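Local coordinates for protein tyrosine--tRNA ligase (PDB 2CYB) that probably attaches tyrosine to its cognate tRNA in two steps, activating the amino acid with ATP before transferring it to the acceptor end of the tRNA, at residues V68-I73 and K95-L100; H74-E79 and E84-V89. All blocks are in the same frame, centred on the assembly; numbering follows the deposited sequence.

Interaction 1: V68-I73 and K95-L100. With TYR (tyrosine), chain C.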
loop_
_atom_site.group_PDB
_atom_site.type_symbol
_atom_site.label_atom_id
_atom_site.label_comp_id
_atom_site.label_asym_id
_atom_site.label_seq_id
_atom_site.Cartn_x
_atom_site.Cartn_y
_atom_site.Cartn_z
ATOM N N VAL A 68 -11.922 13.948 -16.797
ATOM C CA VAL A 68 -12.646 12.764 -16.361
ATOM C C VAL A 68 -11.597 11.680 -16.212
ATOM O O VAL A 68 -10.955 11.290 -17.186
ATOM C CB VAL A 68 -13.685 12.290 -17.389
ATOM C CG1 VAL A 68 -14.296 10.959 -16.937
ATOM C CG2 VAL A 68 -14.777 13.335 -17.544
ATOM N N LEU A 69 -11.409 11.207 -14.989
ATOM C CA LEU A 69 -10.427 10.163 -14.738
ATOM C C LEU A 69 -11.057 8.780 -14.751
ATOM O O LEU A 69 -11.928 8.467 -13.930
ATOM C CB LEU A 69 -9.731 10.385 -13.387
ATOM C CG LEU A 69 -8.808 9.241 -12.927
ATOM C CD1 LEU A 69 -7.624 9.109 -13.882
ATOM C CD2 LEU A 69 -8.321 9.524 -11.516
ATOM N N LEU A 70 -10.632 7.967 -15.710
ATOM C CA LEU A 70 -11.089 6.593 -15.802
ATOM C C LEU A 70 -10.026 5.916 -14.931
ATOM O O LEU A 70 -8.929 5.609 -15.389
ATOM C CB LEU A 70 -11.024 6.113 -17.253
ATOM C CG LEU A 70 -11.961 6.887 -18.199
ATOM C CD1 LEU A 70 -11.559 6.676 -19.647
ATOM C CD2 LEU A 70 -13.389 6.433 -17.980
ATOM N N ALA A 71 -10.355 5.722 -13.658
ATOM C CA ALA A 71 -9.423 5.152 -12.692
ATOM C C ALA A 71 -9.289 3.642 -12.767
ATOM O O ALA A 71 -9.771 2.930 -11.889
ATOM C CB ALA A 71 -9.846 5.577 -11.270
ATOM N N ASP A 72 -8.603 3.144 -13.796
ATOM C CA ASP A 72 -8.454 1.708 -13.968
ATOM C C ASP A 72 -7.656 1.012 -12.872
ATOM O O ASP A 72 -7.998 -0.093 -12.475
ATOM C CB ASP A 72 -7.844 1.380 -15.345
ATOM C CG ASP A 72 -6.557 2.141 -15.627
ATOM O OD1 ASP A 72 -5.867 1.769 -16.600
ATOM O OD2 ASP A 72 -6.235 3.112 -14.907
ATOM N N ILE A 73 -6.591 1.644 -12.392
ATOM C CA ILE A 73 -5.801 1.037 -11.325
ATOM C C ILE A 73 -6.651 0.974 -10.050
ATOM O O ILE A 73 -6.622 -0.021 -9.335
ATOM C CB ILE A 73 -4.528 1.842 -11.041
ATOM C CG1 ILE A 73 -3.675 1.932 -12.314
ATOM C CG2 ILE A 73 -3.740 1.189 -9.912
ATOM C CD1 ILE A 73 -3.297 0.601 -12.895
ATOM N N LYS A 95 -16.932 6.089 -23.937
ATOM C CA LYS A 95 -17.953 6.263 -24.968
ATOM C C LYS A 95 -19.260 6.767 -24.364
ATOM O O LYS A 95 -19.893 7.683 -24.894
ATOM C CB LYS A 95 -18.214 4.941 -25.690
ATOM C CG LYS A 95 -17.031 4.416 -26.476
ATOM C CD LYS A 95 -17.398 3.136 -27.205
ATOM C CE LYS A 95 -16.253 2.648 -28.074
ATOM N NZ LYS A 95 -16.630 1.429 -28.847
ATOM N N VAL A 96 -19.661 6.169 -23.247
ATOM C CA VAL A 96 -20.896 6.562 -22.588
ATOM C C VAL A 96 -20.836 7.993 -22.084
ATOM O O VAL A 96 -21.746 8.780 -22.341
ATOM C CB VAL A 96 -21.223 5.623 -21.407
ATOM C CG1 VAL A 96 -22.499 6.083 -20.708
ATOM C CG2 VAL A 96 -21.380 4.201 -21.911
ATOM N N PHE A 97 -19.771 8.334 -21.362
ATOM C CA PHE A 97 -19.634 9.685 -20.838
ATOM C C PHE A 97 -19.717 10.721 -21.954
ATOM O O PHE A 97 -20.290 11.797 -21.771
ATOM C CB PHE A 97 -18.321 9.838 -20.060
ATOM C CG PHE A 97 -18.317 9.118 -18.733
ATOM C CD1 PHE A 97 -19.357 9.301 -17.826
ATOM C CD2 PHE A 97 -17.269 8.269 -18.387
ATOM C CE1 PHE A 97 -19.358 8.647 -16.589
ATOM C CE2 PHE A 97 -17.260 7.612 -17.155
ATOM C CZ PHE A 97 -18.308 7.804 -16.255
ATOM N N ILE A 98 -19.147 10.394 -23.110
ATOM C CA ILE A 98 -19.197 11.296 -24.256
ATOM C C ILE A 98 -20.652 11.394 -24.704
ATOM O O ILE A 98 -21.201 12.489 -24.862
ATOM C CB ILE A 98 -18.349 10.760 -25.431
ATOM C CG1 ILE A 98 -16.872 10.735 -25.036
ATOM C CG2 ILE A 98 -18.554 11.637 -26.669
ATOM C CD1 ILE A 98 -15.965 10.137 -26.083
ATOM N N ALA A 99 -21.271 10.233 -24.887
ATOM C CA ALA A 99 -22.660 10.145 -25.317
ATOM C C ALA A 99 -23.621 10.854 -24.365
ATOM O O ALA A 99 -24.689 11.293 -24.780
ATOM C CB ALA A 99 -23.058 8.685 -25.472
ATOM N N LEU A 100 -23.246 10.965 -23.093
ATOM C CA LEU A 100 -24.091 11.633 -22.107
ATOM C C LEU A 100 -23.931 13.148 -22.152
ATOM O O LEU A 100 -24.649 13.881 -21.467
ATOM C CB LEU A 100 -23.771 11.135 -20.699
ATOM C CG LEU A 100 -24.203 9.712 -20.345
ATOM C CD1 LEU A 100 -23.731 9.385 -18.936
ATOM C CD2 LEU A 100 -25.719 9.583 -20.446
HETATM N N TYR C . -13.295 6.686 -5.204
HETATM C CA TYR C . -14.180 6.992 -6.355
HETATM C C TYR C . -15.479 6.193 -6.277
HETATM O O TYR C . -16.314 6.353 -7.182
HETATM C CB TYR C . -13.437 6.693 -7.661
HETATM C CG TYR C . -12.214 7.565 -7.816
HETATM C CD1 TYR C . -10.946 7.011 -7.996
HETATM C CD2 TYR C . -12.333 8.960 -7.778
HETATM C CE1 TYR C . -9.816 7.836 -8.140
HETATM C CE2 TYR C . -11.229 9.781 -7.917
HETATM C CZ TYR C . -9.972 9.218 -8.100
HETATM O OH TYR C . -8.890 10.047 -8.257
HETATM O OXT TYR C . -15.651 5.431 -5.303
#

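Interaction 2: H74-E79 and E84-V89. With TYR (tyrosine), chain C.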
loop_
_atom_site.group_PDB
_atom_site.type_symbol
_atom_site.label_atom_id
_atom_site.label_comp_id
_atom_site.label_asym_id
_atom_site.label_seq_id
_atom_site.Cartn_x
_atom_site.Cartn_y
_atom_site.Cartn_z
ATOM N N HIS A 74 -7.409 2.032 -9.773
ATOM C CA HIS A 74 -8.270 2.029 -8.590
ATOM C C HIS A 74 -9.278 0.883 -8.653
ATOM O O HIS A 74 -9.524 0.198 -7.651
ATOM C CB HIS A 74 -9.011 3.360 -8.443
ATOM C CG HIS A 74 -8.176 4.441 -7.837
ATOM N ND1 HIS A 74 -7.262 5.172 -8.565
ATOM C CD2 HIS A 74 -8.079 4.879 -6.558
ATOM C CE1 HIS A 74 -6.639 6.016 -7.761
ATOM N NE2 HIS A 74 -7.116 5.859 -6.539
ATOM N N ALA A 75 -9.856 0.678 -9.834
ATOM C CA ALA A 75 -10.820 -0.395 -10.045
ATOM C C ALA A 75 -10.143 -1.733 -9.743
ATOM O O ALA A 75 -10.739 -2.631 -9.144
ATOM C CB ALA A 75 -11.325 -0.367 -11.490
ATOM N N TYR A 76 -8.888 -1.857 -10.149
ATOM C CA TYR A 76 -8.156 -3.088 -9.903
ATOM C C TYR A 76 -7.950 -3.291 -8.404
ATOM O O TYR A 76 -8.170 -4.379 -7.877
ATOM C CB TYR A 76 -6.791 -3.045 -10.579
ATOM C CG TYR A 76 -5.989 -4.300 -10.345
ATOM C CD1 TYR A 76 -6.224 -5.447 -11.100
ATOM C CD2 TYR A 76 -5.012 -4.348 -9.359
ATOM C CE1 TYR A 76 -5.498 -6.613 -10.877
ATOM C CE2 TYR A 76 -4.280 -5.503 -9.123
ATOM C CZ TYR A 76 -4.528 -6.633 -9.890
ATOM O OH TYR A 76 -3.797 -7.774 -9.684
ATOM N N LEU A 77 -7.508 -2.237 -7.730
ATOM C CA LEU A 77 -7.254 -2.297 -6.292
ATOM C C LEU A 77 -8.511 -2.599 -5.496
ATOM O O LEU A 77 -8.446 -3.162 -4.398
ATOM C CB LEU A 77 -6.706 -0.963 -5.804
ATOM C CG LEU A 77 -5.371 -0.473 -6.345
ATOM C CD1 LEU A 77 -5.111 0.918 -5.764
ATOM C CD2 LEU A 77 -4.262 -1.456 -5.962
ATOM N N ASN A 78 -9.650 -2.195 -6.043
ATOM C CA ASN A 78 -10.934 -2.387 -5.367
ATOM C C ASN A 78 -11.645 -3.649 -5.855
ATOM O O ASN A 78 -12.875 -3.740 -5.821
ATOM C CB ASN A 78 -11.820 -1.148 -5.576
ATOM C CG ASN A 78 -12.802 -0.915 -4.424
ATOM O OD1 ASN A 78 -13.630 0.000 -4.473
ATOM N ND2 ASN A 78 -12.711 -1.739 -3.388
ATOM N N GLU A 79 -10.849 -4.604 -6.331
ATOM C CA GLU A 79 -11.330 -5.911 -6.787
ATOM C C GLU A 79 -12.420 -5.918 -7.865
ATOM O O GLU A 79 -13.385 -6.689 -7.779
ATOM C CB GLU A 79 -11.817 -6.705 -5.571
ATOM C CG GLU A 79 -10.942 -6.530 -4.331
ATOM C CD GLU A 79 -11.453 -7.318 -3.135
ATOM O OE1 GLU A 79 -11.232 -8.548 -3.086
ATOM O OE2 GLU A 79 -12.087 -6.709 -2.246
ATOM N N GLU A 84 -7.135 -6.601 -17.847
ATOM C CA GLU A 84 -7.721 -6.709 -19.184
ATOM C C GLU A 84 -9.202 -6.348 -19.185
ATOM O O GLU A 84 -9.662 -5.559 -20.017
ATOM C CB GLU A 84 -7.558 -8.123 -19.742
ATOM C CG GLU A 84 -6.186 -8.416 -20.318
ATOM C CD GLU A 84 -6.190 -9.626 -21.241
ATOM O OE1 GLU A 84 -5.105 -10.002 -21.736
ATOM O OE2 GLU A 84 -7.281 -10.195 -21.476
ATOM N N GLU A 85 -9.948 -6.936 -18.258
ATOM C CA GLU A 85 -11.374 -6.670 -18.162
ATOM C C GLU A 85 -11.621 -5.191 -17.888
ATOM O O GLU A 85 -12.506 -4.574 -18.487
ATOM C CB GLU A 85 -11.986 -7.514 -17.051
ATOM C CG GLU A 85 -11.733 -9.003 -17.220
ATOM C CD GLU A 85 -12.262 -9.817 -16.060
ATOM O OE1 GLU A 85 -12.007 -9.431 -14.895
ATOM O OE2 GLU A 85 -12.923 -10.846 -16.313
ATOM N N ILE A 86 -10.826 -4.619 -16.990
ATOM C CA ILE A 86 -10.974 -3.213 -16.636
ATOM C C ILE A 86 -10.640 -2.283 -17.803
ATOM O O ILE A 86 -11.268 -1.236 -17.972
ATOM C CB ILE A 86 -10.092 -2.872 -15.416
ATOM C CG1 ILE A 86 -10.628 -3.624 -14.190
ATOM C CG2 ILE A 86 -10.074 -1.357 -15.171
ATOM C CD1 ILE A 86 -9.710 -3.584 -12.979
ATOM N N ALA A 87 -9.657 -2.667 -18.613
ATOM C CA ALA A 87 -9.266 -1.853 -19.758
ATOM C C ALA A 87 -10.433 -1.728 -20.739
ATOM O O ALA A 87 -10.674 -0.654 -21.295
ATOM C CB ALA A 87 -8.059 -2.473 -20.455
ATOM N N GLU A 88 -11.146 -2.833 -20.941
ATOM C CA GLU A 88 -12.290 -2.875 -21.848
ATOM C C GLU A 88 -13.461 -2.050 -21.330
ATOM O O GLU A 88 -14.104 -1.336 -22.091
ATOM C CB GLU A 88 -12.743 -4.321 -22.071
ATOM C CG GLU A 88 -11.940 -5.080 -23.119
ATOM C CD GLU A 88 -12.212 -4.592 -24.536
ATOM O OE1 GLU A 88 -11.959 -3.401 -24.827
ATOM O OE2 GLU A 88 -12.682 -5.403 -25.361
ATOM N N VAL A 89 -13.746 -2.156 -20.037
ATOM C CA VAL A 89 -14.840 -1.389 -19.459
ATOM C C VAL A 89 -14.504 0.097 -19.514
ATOM O O VAL A 89 -15.382 0.941 -19.707
ATOM C CB VAL A 89 -15.095 -1.789 -17.987
ATOM C CG1 VAL A 89 -16.213 -0.941 -17.407
ATOM C CG2 VAL A 89 -15.454 -3.262 -17.903
HETATM N N TYR C . -13.295 6.686 -5.204
HETATM C CA TYR C . -14.180 6.992 -6.355
HETATM C C TYR C . -15.479 6.193 -6.277
HETATM O O TYR C . -16.314 6.353 -7.182
HETATM C CB TYR C . -13.437 6.693 -7.661
HETATM C CG TYR C . -12.214 7.565 -7.816
HETATM C CD1 TYR C . -10.946 7.011 -7.996
HETATM C CD2 TYR C . -12.333 8.960 -7.778
HETATM C CE1 TYR C . -9.816 7.836 -8.140
HETATM C CE2 TYR C . -11.229 9.781 -7.917
HETATM C CZ TYR C . -9.972 9.218 -8.100
HETATM O OH TYR C . -8.890 10.047 -8.257
HETATM O OXT TYR C . -15.651 5.431 -5.303
#

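Interaction 1: V68-I73 and K95-L100
The ring of Phe97 meets the end of strand 65-70 through two aliphatic side chains, Leu70 and Val68. Leu70 CD2 lies at the ring edge, near the ring plane, 4.1 Å from Phe97 CE2. Leu70 and Phe97 run past each other in opposite directions. Val68 CG1 approaches obliquely and stops 4.3 Å from Phe97 CD2. All three residues are buried, and the contact is purely apolar. Phe97 has CG anti to its carbonyl carbon (chi1 -72°), which carries the ring off the helix and across to the strand. The Phe97 ring also meets that of Tyr39, with the planes at about 30°.

Leu69, between the two touching strand residues, serves the tyrosine pocket instead. Leu69 CD2 is 3.3 Å from OH of the bound tyrosine. Ala71 CB packs on the same ligand ring, 3.7 Å from its CD1. Ala71 is the centre of an inverse gamma turn, closed by Asp72 N bonding to Leu70 O at 3.0 Å. It is also the N-cap of helix 72-77, so the chain turns from strand into helix beside the substrate.

The contact belongs to the Rossmann-fold core of this class I synthetase. Strand 65-70 lies between parallel strands 34-39 and 108-111, bonded to the first by Leu69 and to the second by Val68 and Leu70. Helix 83-99 packs beside these strands, with Phe97 and Ile98 also on Phe109. Helix 297-319 touches the same helix at Lys95 and Ala99.

Interaction 2: H74-E79 and E84-V89
Ile86 packs against Ala75 and Tyr76 where two consecutive helices, 72-77 and 83-99, meet. The first ends in a Schellman motif: Glu79, with positive phi, is the C-prime residue, Glu79 N bonds to Tyr76 O at 3.1 Å, and Lys80 N bonds to Ala75 O.

The contact between the helices is apolar. Ile86 has CG1 anti to its carbonyl carbon (chi1 -66°), and its chain extends to place CD1 on the backbone of the first helix. Ile86 CD1 is 3.4 Å from Tyr76 N and lies at the edge of the Tyr76 ring, near its plane. Ile86 CG2 touches Ala75 CB at 4.0 Å. The Tyr76 ring also stacks with Phe83.

Aromatic contacts are made by His74 of the tyrosine pocket. The bound tyrosine ring comes edge-on to the imidazole face, with its CE1 3.5 Å above the His74 ring plane, over its centre. His74 also meets Tyr158 edge-to-face. Replacing His74 by an alanine would probably leave the CE1 edge of the substrate ring without that face and open a gap beside Tyr158.

Charged contacts gather at Glu79. Its OE2 forms salt bridges with Arg147 and Arg146. Its OE1 has a long, weak ion pair with Arg130 of the second subunit, which also packs Lys127 on Tyr76. Between side chains of the two segments, the nearest pair is Tyr76 CB and Ile86 CD1, at 3.8 Å.

Overall arrangement
Coming from the N terminus, the chain passes strand 34-39 and helix 47-61 before strand 65-70 and the start of helix 72-77, which hold the first half of interaction 1. Helix 72-77 then supplies the first half of interaction 2. A short connection leads into helix 83-99. The early turns of that helix close interaction 2, and its last turns close interaction 1. The smaller loop is therefore nested inside the larger one. The two contacts, with centres 13 Å apart, fix opposite ends of helix 83-99 to the central sheet and to helix 72-77. They touch through Asp72 CB and Ile86 CG2, 3.5 Å apart. Both also reach the bound tyrosine.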